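Local atomic coordinates of endo-polygalacturonase (Pectobacterium carotovorum subsp. carotovorum, PDB entry 1BHE), a protein that hydrolyses the alpha-1,4-galacturonosyl links of polygalacturonic acid in plant cell walls and takes part in the maceration and soft-rotting of plant tissue. Residues Q155-K160 and V178-D183; P206-N211 and K229-R234; R234-N239 and G261-T266; S257-V262 and G289-V294; I281-S286 and P323-I328. All blocks are in the same frame, centred on the assembly; numbering follows the deposited sequence.

Contact 1 of 5, residues Q155-K160 and V178-D183; sequences QINKSK and VFSDGD
Ile156 and Ser180 tie two parallel strands together at the middle of this contact. Ser180 N donates to Ile156 O at 2.8 Å, in a nearly straight bond (172°). Ile156 N donates to Val178 O, and Lys158 N to Ser180 O. Both chains then turn, with positive phi at Lys158 and at Asp181. Pairing resumes beyond the turn, where Asp183 N donates to Ser159 O at 3.0 Å. At the turn, Lys158 CA lies 3.2 Å from Asp181 O in a CA-H...O contact.

The apolar contact is made by Ile156 and Phe179, on one face of the pair. The CG2 branch of Ile156 meets ring atom CD1 of Phe179 at 3.6 Å. Phe162 packs on both side chains. Water 3, above one face of the Phe179 ring, accepts from Ser159 N and donates to Ser180 O.

Polar side chains gather on the other face. Gln155 lies alongside Val178, with NE2 3.7 Å from Val178 CG1. A bend at chi2 (77°) turns the amide forward along its own strand, where NE2 donates to Asn157 OD1 at 2.7 Å, on a lone pair. Water 1 accepts from the same NE2 and is also bonded to Ser180 OG. Two bonds from NE2, and one from Arg152 to OE1, hold the amide in place.

Asp183 bonds to Asn211 of the next coil, and Asp181 forms a salt bridge with Arg234, in a loop one coil further on. Parallel strands stacked in register, apolar on the face of Ile156 and Phe179, are characteristic of the right-handed parallel beta-helix of family 28 glycosyl hydrolases.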
# COMPACT_ATOMS: atom_id res chain seq x y z
N GLN A 155 7.42 2.53 -6.34
CA GLN A 155 8.06 1.26 -5.99
C GLN A 155 9.41 1.55 -5.34
O GLN A 155 10.28 2.19 -5.95
CB GLN A 155 8.24 0.42 -7.26
CG GLN A 155 9.03 -0.86 -7.05
CD GLN A 155 8.23 -1.96 -6.39
OE1 GLN A 155 7.05 -2.18 -6.66
NE2 GLN A 155 8.89 -2.69 -5.49
N ILE A 156 9.59 1.15 -4.10
CA ILE A 156 10.81 1.42 -3.35
C ILE A 156 11.49 0.11 -2.95
O ILE A 156 10.88 -0.71 -2.27
CB ILE A 156 10.52 2.26 -2.09
CG1 ILE A 156 9.72 3.53 -2.43
CG2 ILE A 156 11.82 2.62 -1.38
CD1 ILE A 156 8.82 3.99 -1.29
N ASN A 157 12.72 -0.10 -3.39
CA ASN A 157 13.43 -1.35 -3.14
C ASN A 157 14.75 -1.16 -2.42
O ASN A 157 15.48 -0.22 -2.71
CB ASN A 157 13.77 -2.04 -4.48
CG ASN A 157 12.59 -2.32 -5.38
OD1 ASN A 157 11.48 -2.53 -4.92
ND2 ASN A 157 12.79 -2.34 -6.68
N LYS A 158 15.09 -2.06 -1.50
CA LYS A 158 16.33 -2.04 -0.75
C LYS A 158 16.78 -0.67 -0.28
O LYS A 158 17.97 -0.32 -0.36
CB LYS A 158 17.43 -2.67 -1.65
CG LYS A 158 17.05 -4.13 -1.93
CD LYS A 158 18.13 -4.80 -2.77
CE LYS A 158 19.22 -5.34 -1.87
NZ LYS A 158 18.69 -6.23 -0.80
N SER A 159 15.86 0.12 0.27
CA SER A 159 16.17 1.49 0.64
C SER A 159 16.10 1.69 2.15
O SER A 159 15.53 0.90 2.90
CB SER A 159 15.21 2.43 -0.10
OG SER A 159 15.50 2.44 -1.50
N LYS A 160 16.70 2.78 2.58
CA LYS A 160 16.80 3.19 3.96
C LYS A 160 16.20 4.58 4.19
O LYS A 160 16.55 5.51 3.48
CB LYS A 160 18.29 3.27 4.34
CG LYS A 160 18.55 3.27 5.85
CD LYS A 160 19.28 2.00 6.26
CE LYS A 160 20.71 1.97 5.74
NZ LYS A 160 21.52 0.90 6.40
N VAL A 178 4.73 0.71 -2.57
CA VAL A 178 5.34 -0.54 -2.15
C VAL A 178 6.73 -0.24 -1.59
O VAL A 178 7.51 0.46 -2.23
CB VAL A 178 5.47 -1.56 -3.30
CG1 VAL A 178 6.30 -2.78 -2.86
CG2 VAL A 178 4.11 -2.02 -3.81
N PHE A 179 7.01 -0.74 -0.39
CA PHE A 179 8.30 -0.57 0.26
C PHE A 179 8.88 -1.97 0.49
O PHE A 179 8.47 -2.64 1.45
CB PHE A 179 8.16 0.18 1.58
CG PHE A 179 9.47 0.54 2.23
CD1 PHE A 179 10.30 1.51 1.69
CD2 PHE A 179 9.88 -0.11 3.39
CE1 PHE A 179 11.51 1.83 2.28
CE2 PHE A 179 11.09 0.21 3.98
CZ PHE A 179 11.90 1.18 3.43
N SER A 180 9.76 -2.41 -0.40
CA SER A 180 10.27 -3.77 -0.37
C SER A 180 11.72 -3.94 0.05
O SER A 180 12.61 -3.24 -0.42
CB SER A 180 10.20 -4.40 -1.78
OG SER A 180 8.86 -4.45 -2.23
N ASP A 181 11.97 -4.95 0.87
CA ASP A 181 13.29 -5.32 1.34
C ASP A 181 14.11 -4.13 1.82
O ASP A 181 15.31 -4.00 1.53
CB ASP A 181 14.04 -6.07 0.22
CG ASP A 181 13.19 -7.15 -0.42
OD1 ASP A 181 12.78 -8.12 0.24
OD2 ASP A 181 12.91 -7.01 -1.62
N GLY A 182 13.48 -3.30 2.65
CA GLY A 182 14.15 -2.10 3.15
C GLY A 182 14.00 -1.93 4.65
O GLY A 182 13.47 -2.77 5.38
N ASP A 183 14.48 -0.77 5.10
CA ASP A 183 14.45 -0.43 6.52
C ASP A 183 14.25 1.06 6.72
O ASP A 183 15.14 1.85 6.43
CB ASP A 183 15.79 -0.88 7.12
CG ASP A 183 15.97 -0.66 8.59
OD1 ASP A 183 15.26 0.15 9.23
OD2 ASP A 183 16.89 -1.31 9.15
O HOH W 1 7.99 -5.52 -4.78
O HOH W 2 17.74 -5.21 1.62
O HOH W 3 12.88 -0.43 0.28

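Contact 2 of 5, residues P206-N211 and K229-R234; sequences PMSSKN and KAYKGR
Pro206 opens the pairing by accepting from Lys229 N through its carbonyl oxygen, with Lys229 N and Pro206 O 3.0 Å apart. Met207 follows. Its side chain runs beside Lys229 in the same direction, with Met207 CE 4.2 Å from Lys229 CD. It also crosses Tyr231, whose CE1 lies 3.9 Å from Met207 CB. The methionine chain is extended beyond CG (chi2 -179°), which carries SD along the tyrosine to 5.3 Å from its ring centroid. This is an oblique Met-aromatic contact. Lys229 NZ continues to Glu258 and Gly256.

Ser208 does most of the polar work. Its N donates to Lys229 O at 2.9 Å. Its OG accepts from Tyr231 N at 3.0 Å, almost in line (177°), and sits near the plane of the tyrosine ring, at its edge. The same OG is hydrogen-bonded to Ala235 O and lies 3.5 Å from Arg234 CB. The Arg234 guanidinium lies over one face of the Tyr231 ring, offset toward its rim, a cation-pi contact. Its charge is also met by Asp181. Ser209 OG turns to the preceding coil, toward Phe179 O and Gly182 N.

The second segment closes on itself in a type II turn from Tyr231 to Arg234, with Gly233 at positive phi. The Ser208 hydroxyl ties the start of this turn to the preceding coil, and the short parallel pairing is that of adjacent coils in the family 28 beta-helix.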
# COMPACT_ATOMS: atom_id res chain seq x y z
N PRO A 206 4.20 -2.54 2.88
CA PRO A 206 5.54 -2.93 3.28
C PRO A 206 5.71 -4.42 2.96
O PRO A 206 4.82 -5.22 3.28
CB PRO A 206 5.58 -2.65 4.78
CG PRO A 206 4.33 -1.91 5.10
CD PRO A 206 3.32 -2.36 4.06
N MET A 207 6.79 -4.80 2.29
CA MET A 207 7.06 -6.17 1.87
C MET A 207 8.44 -6.62 2.33
O MET A 207 9.45 -6.12 1.82
CB MET A 207 7.00 -6.28 0.34
CG MET A 207 5.62 -6.09 -0.27
SD MET A 207 5.63 -6.25 -2.07
CE MET A 207 3.89 -5.94 -2.40
N SER A 208 8.51 -7.50 3.33
CA SER A 208 9.79 -7.96 3.88
C SER A 208 10.65 -6.75 4.24
O SER A 208 11.81 -6.62 3.83
CB SER A 208 10.49 -8.90 2.91
OG SER A 208 9.98 -10.24 3.02
N SER A 209 10.07 -5.83 5.01
CA SER A 209 10.77 -4.60 5.38
C SER A 209 10.60 -4.32 6.86
O SER A 209 9.67 -4.84 7.48
CB SER A 209 10.20 -3.42 4.56
OG SER A 209 10.57 -3.53 3.19
N LYS A 210 11.48 -3.51 7.45
CA LYS A 210 11.34 -3.18 8.86
C LYS A 210 11.27 -1.66 9.05
O LYS A 210 11.64 -0.89 8.17
CB LYS A 210 12.43 -3.74 9.75
CG LYS A 210 13.78 -4.02 9.14
CD LYS A 210 14.53 -5.16 9.80
CE LYS A 210 13.76 -6.45 9.94
NZ LYS A 210 14.23 -7.58 9.10
N ASN A 211 10.81 -1.29 10.23
CA ASN A 211 10.72 0.09 10.70
C ASN A 211 9.90 0.99 9.80
O ASN A 211 10.38 1.84 9.05
CB ASN A 211 12.14 0.63 10.94
CG ASN A 211 12.86 -0.20 12.00
OD1 ASN A 211 12.29 -0.51 13.05
ND2 ASN A 211 14.10 -0.59 11.72
N LYS A 229 3.20 -7.51 4.41
CA LYS A 229 3.59 -8.82 3.90
C LYS A 229 5.03 -9.20 4.21
O LYS A 229 5.91 -8.35 4.36
CB LYS A 229 3.41 -8.89 2.38
CG LYS A 229 2.04 -8.51 1.84
CD LYS A 229 2.00 -8.48 0.32
CE LYS A 229 0.68 -7.88 -0.16
NZ LYS A 229 -0.46 -8.82 0.01
N ALA A 230 5.29 -10.50 4.31
CA ALA A 230 6.63 -11.04 4.53
C ALA A 230 6.78 -12.31 3.69
O ALA A 230 5.90 -13.17 3.71
CB ALA A 230 6.91 -11.28 5.99
N TYR A 231 7.85 -12.40 2.91
CA TYR A 231 8.06 -13.47 1.96
C TYR A 231 9.14 -14.49 2.31
O TYR A 231 10.17 -14.17 2.89
CB TYR A 231 8.45 -12.85 0.60
CG TYR A 231 7.33 -12.05 -0.02
CD1 TYR A 231 7.07 -10.74 0.36
CD2 TYR A 231 6.53 -12.62 -1.00
CE1 TYR A 231 6.03 -10.03 -0.21
CE2 TYR A 231 5.49 -11.92 -1.58
CZ TYR A 231 5.25 -10.62 -1.17
OH TYR A 231 4.22 -9.92 -1.75
N LYS A 232 8.90 -15.74 1.90
CA LYS A 232 9.87 -16.80 2.14
C LYS A 232 11.18 -16.51 1.44
O LYS A 232 11.18 -16.10 0.28
CB LYS A 232 9.33 -18.16 1.66
CG LYS A 232 10.02 -19.34 2.33
CD LYS A 232 9.43 -20.67 1.86
CE LYS A 232 10.16 -21.19 0.63
NZ LYS A 232 10.24 -22.69 0.62
N GLY A 233 12.31 -16.65 2.13
CA GLY A 233 13.62 -16.42 1.54
C GLY A 233 14.03 -14.95 1.54
O GLY A 233 15.05 -14.60 0.95
N ARG A 234 13.23 -14.09 2.15
CA ARG A 234 13.51 -12.66 2.23
C ARG A 234 13.42 -12.24 3.69
O ARG A 234 13.08 -13.06 4.55
CB ARG A 234 12.58 -11.84 1.34
CG ARG A 234 12.94 -11.87 -0.14
CD ARG A 234 11.73 -11.57 -1.01
NE ARG A 234 11.29 -10.18 -0.87
CZ ARG A 234 10.23 -9.67 -1.50
NH1 ARG A 234 9.49 -10.42 -2.32
NH2 ARG A 234 9.88 -8.41 -1.32

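Contact 3 of 5, residues R234-N239 and G261-T266; sequences RAETRN and GVYNVT
Two adjacent coils of the parallel beta-helix meet where Thr237 to Asn239 pair with Val262 to Asn264. Thr237 N donates to Gly261 O at 2.9 Å. Tyr263 N donates back to Thr237 O at 2.8 Å, and Asn239 N donates to Tyr263 O.

Beside this pairing, Arg238 stacks on Tyr263. The guanidinium lies flat over a ring face, with the centres 3.7 Å apart and the planes 6° from parallel. NH2 sits above the middle of the ring. This is also a cation-pi contact, made possible by a side chain extended from CG to NE. Glu236 fixes the rotation of the guanidinium. Its OE1 takes Arg238 NE at 2.8 Å and Arg238 NH2 at 2.9 Å, with OE1 in the guanidinium plane, in a side-on salt bridge. The carboxylate also touches the tyrosine, with Glu236 CD 3.6 Å from Tyr263 CE1. Its negative charge probably balances the positive charge of the stacked arginine.

Successive coils of the beta-helix bend at the same place, and here each bend holds an asparagine with positive phi. Asn264 ND2 donates to Asn239 OD1 at 2.8 Å, with the two amide planes 80° apart, so the amides are bonded without being stacked. Asn239 ND2 passes the link on to Asn211 of the preceding coil. Asn264 OD1 accepts from Arg295. On the other face, Thr237 OG1 bonds to Lys229 O, and the Val262 side chain packs on Ala230.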
# COMPACT_ATOMS: atom_id res chain seq x y z
N ARG A 234 13.23 -14.09 2.15
CA ARG A 234 13.51 -12.66 2.23
C ARG A 234 13.42 -12.24 3.69
O ARG A 234 13.08 -13.06 4.55
CB ARG A 234 12.58 -11.84 1.34
CG ARG A 234 12.94 -11.87 -0.14
CD ARG A 234 11.73 -11.57 -1.01
NE ARG A 234 11.29 -10.18 -0.87
CZ ARG A 234 10.23 -9.67 -1.50
NH1 ARG A 234 9.49 -10.42 -2.32
NH2 ARG A 234 9.88 -8.41 -1.32
N ALA A 235 13.73 -10.97 3.97
CA ALA A 235 13.72 -10.48 5.33
C ALA A 235 12.37 -10.59 6.04
O ALA A 235 11.30 -10.54 5.44
CB ALA A 235 14.18 -9.02 5.37
N GLU A 236 12.45 -10.62 7.37
CA GLU A 236 11.24 -10.56 8.18
C GLU A 236 10.69 -9.13 8.12
O GLU A 236 11.45 -8.18 7.93
CB GLU A 236 11.50 -10.94 9.64
CG GLU A 236 11.81 -12.42 9.78
CD GLU A 236 12.43 -12.81 11.11
OE1 GLU A 236 12.65 -11.92 11.96
OE2 GLU A 236 12.71 -14.01 11.28
N THR A 237 9.38 -9.01 8.27
CA THR A 237 8.74 -7.70 8.33
C THR A 237 8.52 -7.41 9.81
O THR A 237 7.78 -8.14 10.46
CB THR A 237 7.41 -7.69 7.57
OG1 THR A 237 7.70 -7.77 6.17
CG2 THR A 237 6.61 -6.43 7.87
N ARG A 238 9.21 -6.41 10.36
CA ARG A 238 9.12 -6.09 11.76
C ARG A 238 9.02 -4.60 12.06
O ARG A 238 9.57 -3.76 11.35
CB ARG A 238 10.41 -6.53 12.51
CG ARG A 238 10.76 -7.99 12.44
CD ARG A 238 12.01 -8.30 13.27
NE ARG A 238 12.02 -9.72 13.55
CZ ARG A 238 11.64 -10.32 14.66
NH1 ARG A 238 11.20 -9.67 15.72
NH2 ARG A 238 11.73 -11.65 14.67
N ASN A 239 8.47 -4.29 13.23
CA ASN A 239 8.40 -2.95 13.77
C ASN A 239 7.62 -1.98 12.89
O ASN A 239 8.19 -1.21 12.12
CB ASN A 239 9.84 -2.43 13.99
CG ASN A 239 10.72 -3.38 14.78
OD1 ASN A 239 10.22 -4.16 15.59
ND2 ASN A 239 12.03 -3.35 14.53
N GLY A 261 6.72 -14.35 8.56
CA GLY A 261 7.47 -13.60 9.56
C GLY A 261 7.09 -12.13 9.64
O GLY A 261 7.83 -11.27 9.17
N VAL A 262 5.97 -11.84 10.28
CA VAL A 262 5.48 -10.49 10.52
C VAL A 262 5.48 -10.27 12.03
O VAL A 262 4.83 -11.04 12.75
CB VAL A 262 4.07 -10.27 9.97
CG1 VAL A 262 3.49 -8.93 10.40
CG2 VAL A 262 4.08 -10.40 8.45
N TYR A 263 6.26 -9.32 12.52
CA TYR A 263 6.40 -9.08 13.95
C TYR A 263 6.25 -7.63 14.41
O TYR A 263 6.68 -6.70 13.73
CB TYR A 263 7.84 -9.47 14.40
CG TYR A 263 8.25 -10.89 14.07
CD1 TYR A 263 8.81 -11.20 12.83
CD2 TYR A 263 8.07 -11.92 14.98
CE1 TYR A 263 9.18 -12.49 12.51
CE2 TYR A 263 8.43 -13.22 14.67
CZ TYR A 263 8.98 -13.50 13.44
OH TYR A 263 9.34 -14.78 13.11
N ASN A 264 5.72 -7.45 15.61
CA ASN A 264 5.62 -6.17 16.28
C ASN A 264 4.94 -5.07 15.49
O ASN A 264 5.51 -4.04 15.12
CB ASN A 264 7.04 -5.74 16.70
CG ASN A 264 7.09 -4.55 17.62
OD1 ASN A 264 6.17 -4.27 18.39
ND2 ASN A 264 8.18 -3.79 17.54
N VAL A 265 3.65 -5.28 15.24
CA VAL A 265 2.80 -4.35 14.51
C VAL A 265 1.85 -3.65 15.48
O VAL A 265 1.09 -4.32 16.18
CB VAL A 265 1.99 -5.09 13.43
CG1 VAL A 265 1.12 -4.12 12.64
CG2 VAL A 265 2.92 -5.84 12.48
N THR A 266 1.92 -2.33 15.52
CA THR A 266 1.11 -1.52 16.41
C THR A 266 0.16 -0.61 15.64
O THR A 266 0.59 0.28 14.90
CB THR A 266 2.00 -0.65 17.32
OG1 THR A 266 2.88 -1.48 18.10
CG2 THR A 266 1.18 0.21 18.26

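Contact 4 of 5, residues S257-V262 and G289-V294; sequences SETMGV and GVVNGV
Val262 and Val291 form a parallel bridge, in which Val262 N donates to Val290 O at 2.9 Å and Asn292 N donates to Val262 O at 2.9 Å. Gly261 N adds a weak bond to the same Val290 O. Before the bridge, the first chain makes an inverse gamma turn centred on Met260.

At this turn a side chain makes the link. Thr259 OG1 accepts from Gly289 N at 3.0 Å. Its chi1 of 56° sets the hydroxyl between the backbone N and the carbonyl carbon. OG1 is also bonded to Ser283 OG. The carbon side of the threonine packs on valine, with Thr259 CB 3.7 Å from Val291 CG2. Val262 joins the same apolar patch, its CB 4.2 Å from Val291 CG2.

Met260 bends at chi2 (-56°), which brings SD to 3.8 Å from Gly289 CA. Gly289 has no side chain, and both the sulfur and the threonine close in on its backbone. Trp325 touches Thr259 and Val291 from the next coil.

Thr259 therefore serves both environments: its hydroxyl satisfies a buried backbone N-H at the loop end, while its carbons extend the apolar interior.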
# COMPACT_ATOMS: atom_id res chain seq x y z
N SER A 257 -1.55 -11.72 2.20
CA SER A 257 -1.55 -13.14 2.53
C SER A 257 -0.20 -13.77 2.77
O SER A 257 -0.07 -14.84 3.38
CB SER A 257 -2.27 -13.88 1.38
OG SER A 257 -3.65 -13.54 1.43
N GLU A 258 0.86 -13.10 2.32
CA GLU A 258 2.21 -13.61 2.57
C GLU A 258 2.53 -13.27 4.02
O GLU A 258 2.68 -12.10 4.37
CB GLU A 258 3.19 -13.04 1.54
CG GLU A 258 2.79 -13.40 0.11
CD GLU A 258 1.83 -12.41 -0.52
OE1 GLU A 258 1.33 -11.48 0.14
OE2 GLU A 258 1.56 -12.53 -1.73
N THR A 259 2.56 -14.30 4.88
CA THR A 259 2.82 -14.07 6.29
C THR A 259 4.05 -14.81 6.78
O THR A 259 4.04 -15.34 7.89
CB THR A 259 1.61 -14.46 7.18
OG1 THR A 259 1.24 -15.82 6.95
CG2 THR A 259 0.41 -13.55 6.91
N MET A 260 5.14 -14.79 6.02
CA MET A 260 6.36 -15.47 6.42
C MET A 260 7.23 -14.66 7.38
O MET A 260 8.36 -14.31 7.05
CB MET A 260 7.17 -15.86 5.17
CG MET A 260 6.39 -16.78 4.24
SD MET A 260 5.84 -18.27 5.10
CE MET A 260 7.41 -18.99 5.58
N GLY A 261 6.72 -14.35 8.56
CA GLY A 261 7.47 -13.60 9.56
C GLY A 261 7.09 -12.13 9.64
O GLY A 261 7.83 -11.27 9.17
N VAL A 262 5.97 -11.84 10.28
CA VAL A 262 5.48 -10.49 10.52
C VAL A 262 5.48 -10.27 12.03
O VAL A 262 4.83 -11.04 12.75
CB VAL A 262 4.07 -10.27 9.97
CG1 VAL A 262 3.49 -8.93 10.40
CG2 VAL A 262 4.08 -10.40 8.45
N GLY A 289 2.91 -18.25 7.63
CA GLY A 289 4.09 -18.40 8.49
C GLY A 289 3.81 -17.80 9.86
O GLY A 289 2.66 -17.70 10.28
N VAL A 290 4.86 -17.27 10.49
CA VAL A 290 4.74 -16.64 11.79
C VAL A 290 4.24 -15.20 11.72
O VAL A 290 4.77 -14.35 11.01
CB VAL A 290 6.10 -16.63 12.53
CG1 VAL A 290 6.01 -15.90 13.86
CG2 VAL A 290 6.60 -18.05 12.75
N VAL A 291 3.24 -14.92 12.53
CA VAL A 291 2.70 -13.59 12.78
C VAL A 291 2.72 -13.45 14.31
O VAL A 291 2.00 -14.20 14.99
CB VAL A 291 1.29 -13.34 12.24
CG1 VAL A 291 0.74 -12.01 12.75
CG2 VAL A 291 1.26 -13.35 10.71
N ASN A 292 3.55 -12.56 14.84
CA ASN A 292 3.64 -12.45 16.29
C ASN A 292 3.74 -11.02 16.79
O ASN A 292 4.55 -10.24 16.30
CB ASN A 292 4.88 -13.24 16.75
CG ASN A 292 5.09 -13.07 18.25
OD1 ASN A 292 4.38 -13.68 19.05
ND2 ASN A 292 6.03 -12.23 18.64
N GLY A 293 2.94 -10.71 17.81
CA GLY A 293 2.95 -9.41 18.44
C GLY A 293 2.25 -8.34 17.62
O GLY A 293 2.87 -7.44 17.04
N VAL A 294 0.93 -8.47 17.51
CA VAL A 294 0.10 -7.53 16.77
C VAL A 294 -0.89 -6.94 17.77
O VAL A 294 -1.58 -7.71 18.45
CB VAL A 294 -0.66 -8.17 15.60
CG1 VAL A 294 -1.49 -7.12 14.86
CG2 VAL A 294 0.29 -8.84 14.62

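Contact 5 of 5, residues I281-S286 and P323-I328; sequences IKSDKS and PDWSDI
Ile281 rests on Trp325 with its CG2 methyl above the six-membered ring. CG2 is 3.6 Å from the ring centroid and only 13° off the ring normal, a CH-pi contact. The two side chains slide past each other in opposite directions. The backbones stay well apart, with the CA atoms of Ile281 and Trp325 9.2 Å from each other.

Torsions divide the work of the isoleucine. With chi1 at -53°, CG2 stands opposite the backbone N and covers the indole, while CG1 leads the other branch off to Ile328. There Ile281 CD1 and Ile328 CD1 meet tip to tip at 4.0 Å. The opposite face of Trp325 is covered by Pro323 of its own segment, whose CB lies 3.5 Å above the plane. The indole is thus held between an isoleucine methyl over its six-membered ring and a proline carbon near the CE2-NE1 bond on the other face.

Ser283 comes to the rim of the six-membered ring, with its CB 3.5 Å from Trp325 CZ2. Its OG stands far from the backbone N (chi1 -152°) and bonds to Ser257 O, leaving the carbon to touch the indole. Lys282 points away from the tryptophan and forms a salt bridge with Asp224. Further on, Asp284 OD1 accepts from Ser286 N at 2.7 Å, closing an Asx turn.

Trp325 and Ile328 pack further on Ile352 and Val354. The contact between the two segments rests on dispersion and shape, with apolar side chains filling the interior of the beta-helix. The polar ends of Ser283 and Lys282 find partners away from the indole, Lys282 toward the probable active site, near Asp223 and His251.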
# COMPACT_ATOMS: atom_id res chain seq x y z
N ILE A 281 -6.08 -10.32 9.27
CA ILE A 281 -4.91 -11.18 9.21
C ILE A 281 -5.35 -12.36 8.34
O ILE A 281 -6.25 -13.11 8.72
CB ILE A 281 -4.33 -11.67 10.53
CG1 ILE A 281 -4.07 -10.52 11.50
CG2 ILE A 281 -3.04 -12.44 10.25
CD1 ILE A 281 -3.54 -10.90 12.87
N LYS A 282 -4.75 -12.48 7.15
CA LYS A 282 -5.16 -13.52 6.22
C LYS A 282 -4.00 -14.26 5.58
O LYS A 282 -2.93 -13.70 5.37
CB LYS A 282 -6.02 -12.88 5.12
CG LYS A 282 -5.27 -11.82 4.32
CD LYS A 282 -6.10 -11.33 3.14
CE LYS A 282 -5.22 -10.99 1.95
NZ LYS A 282 -5.07 -9.51 1.80
N SER A 283 -4.25 -15.52 5.23
CA SER A 283 -3.25 -16.34 4.57
C SER A 283 -3.88 -17.59 3.96
O SER A 283 -5.10 -17.76 3.94
CB SER A 283 -2.12 -16.71 5.54
OG SER A 283 -0.92 -16.91 4.83
N ASP A 284 -3.04 -18.47 3.45
CA ASP A 284 -3.48 -19.73 2.87
C ASP A 284 -2.36 -20.74 3.07
O ASP A 284 -1.31 -20.38 3.61
CB ASP A 284 -3.86 -19.58 1.40
CG ASP A 284 -2.76 -18.94 0.57
OD1 ASP A 284 -1.73 -19.61 0.35
OD2 ASP A 284 -2.92 -17.77 0.14
N LYS A 285 -2.50 -21.94 2.53
CA LYS A 285 -1.48 -22.97 2.68
C LYS A 285 -0.20 -22.70 1.91
O LYS A 285 0.81 -23.34 2.21
CB LYS A 285 -2.04 -24.34 2.25
CG LYS A 285 -2.83 -25.06 3.33
CD LYS A 285 -3.10 -26.51 2.92
CE LYS A 285 -4.59 -26.76 2.74
NZ LYS A 285 -4.98 -28.11 3.23
N SER A 286 -0.20 -21.80 0.94
CA SER A 286 0.99 -21.50 0.16
C SER A 286 1.89 -20.43 0.75
O SER A 286 3.06 -20.36 0.33
CB SER A 286 0.58 -21.07 -1.26
OG SER A 286 0.17 -19.70 -1.25
N PRO A 323 0.27 -21.70 9.58
CA PRO A 323 0.28 -20.43 10.27
C PRO A 323 0.62 -20.57 11.75
O PRO A 323 0.05 -21.41 12.44
CB PRO A 323 -1.15 -19.93 10.11
CG PRO A 323 -1.97 -21.18 10.04
CD PRO A 323 -1.11 -22.18 9.32
N ASP A 324 1.54 -19.74 12.22
CA ASP A 324 1.94 -19.74 13.63
C ASP A 324 1.73 -18.30 14.13
O ASP A 324 2.61 -17.46 14.09
CB ASP A 324 3.37 -20.19 13.86
CG ASP A 324 3.76 -20.19 15.33
OD1 ASP A 324 2.88 -20.02 16.20
OD2 ASP A 324 4.96 -20.34 15.63
N TRP A 325 0.46 -18.01 14.39
CA TRP A 325 0.03 -16.66 14.75
C TRP A 325 -0.24 -16.57 16.25
O TRP A 325 -1.04 -17.34 16.79
CB TRP A 325 -1.19 -16.29 13.91
CG TRP A 325 -1.03 -16.34 12.42
CD1 TRP A 325 0.12 -16.51 11.69
CD2 TRP A 325 -2.06 -16.18 11.43
NE1 TRP A 325 -0.13 -16.50 10.35
CE2 TRP A 325 -1.47 -16.29 10.16
CE3 TRP A 325 -3.44 -15.97 11.51
CZ2 TRP A 325 -2.19 -16.19 8.97
CZ3 TRP A 325 -4.16 -15.86 10.33
CH2 TRP A 325 -3.54 -15.97 9.08
N SER A 326 0.44 -15.64 16.93
CA SER A 326 0.25 -15.50 18.37
C SER A 326 0.45 -14.07 18.84
O SER A 326 0.88 -13.19 18.10
CB SER A 326 1.19 -16.45 19.12
OG SER A 326 2.55 -16.17 18.86
N ASP A 327 0.10 -13.82 20.11
CA ASP A 327 0.20 -12.51 20.73
C ASP A 327 -0.50 -11.46 19.87
O ASP A 327 0.07 -10.50 19.37
CB ASP A 327 1.64 -12.12 21.05
CG ASP A 327 1.76 -10.83 21.83
OD1 ASP A 327 0.77 -10.36 22.44
OD2 ASP A 327 2.88 -10.25 21.83
N ILE A 328 -1.80 -11.68 19.68
CA ILE A 328 -2.67 -10.82 18.88
C ILE A 328 -3.71 -10.21 19.81
O ILE A 328 -4.50 -10.92 20.44
CB ILE A 328 -3.33 -11.60 17.74
CG1 ILE A 328 -2.27 -12.22 16.82
CG2 ILE A 328 -4.26 -10.72 16.92
CD1 ILE A 328 -2.77 -13.34 15.93

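How the contacts relate
All five contacts lie along one parallel beta-helix, and contacts 1 to 4 pair neighbouring coils directly. Contact 1 is joined to contact 2 by the salt bridge from Asp181 OD1 to Arg234 NE (2.8 Å). Contacts 2 and 3 share Arg234, and contacts 3 and 4 share Gly261 and Val262. Contact 5 crosses contact 4 along the chain and lies closest to it, with centres about 6 Å apart. Contacts 1 and 5 are the farthest apart, about 23 Å between centres. The probable proton donor Asp223 lies about 9 Å from Lys229 and 8 Å from Lys282, side chain to side chain. His251, the other inferred active-site residue, lies about 6 Å from Lys282.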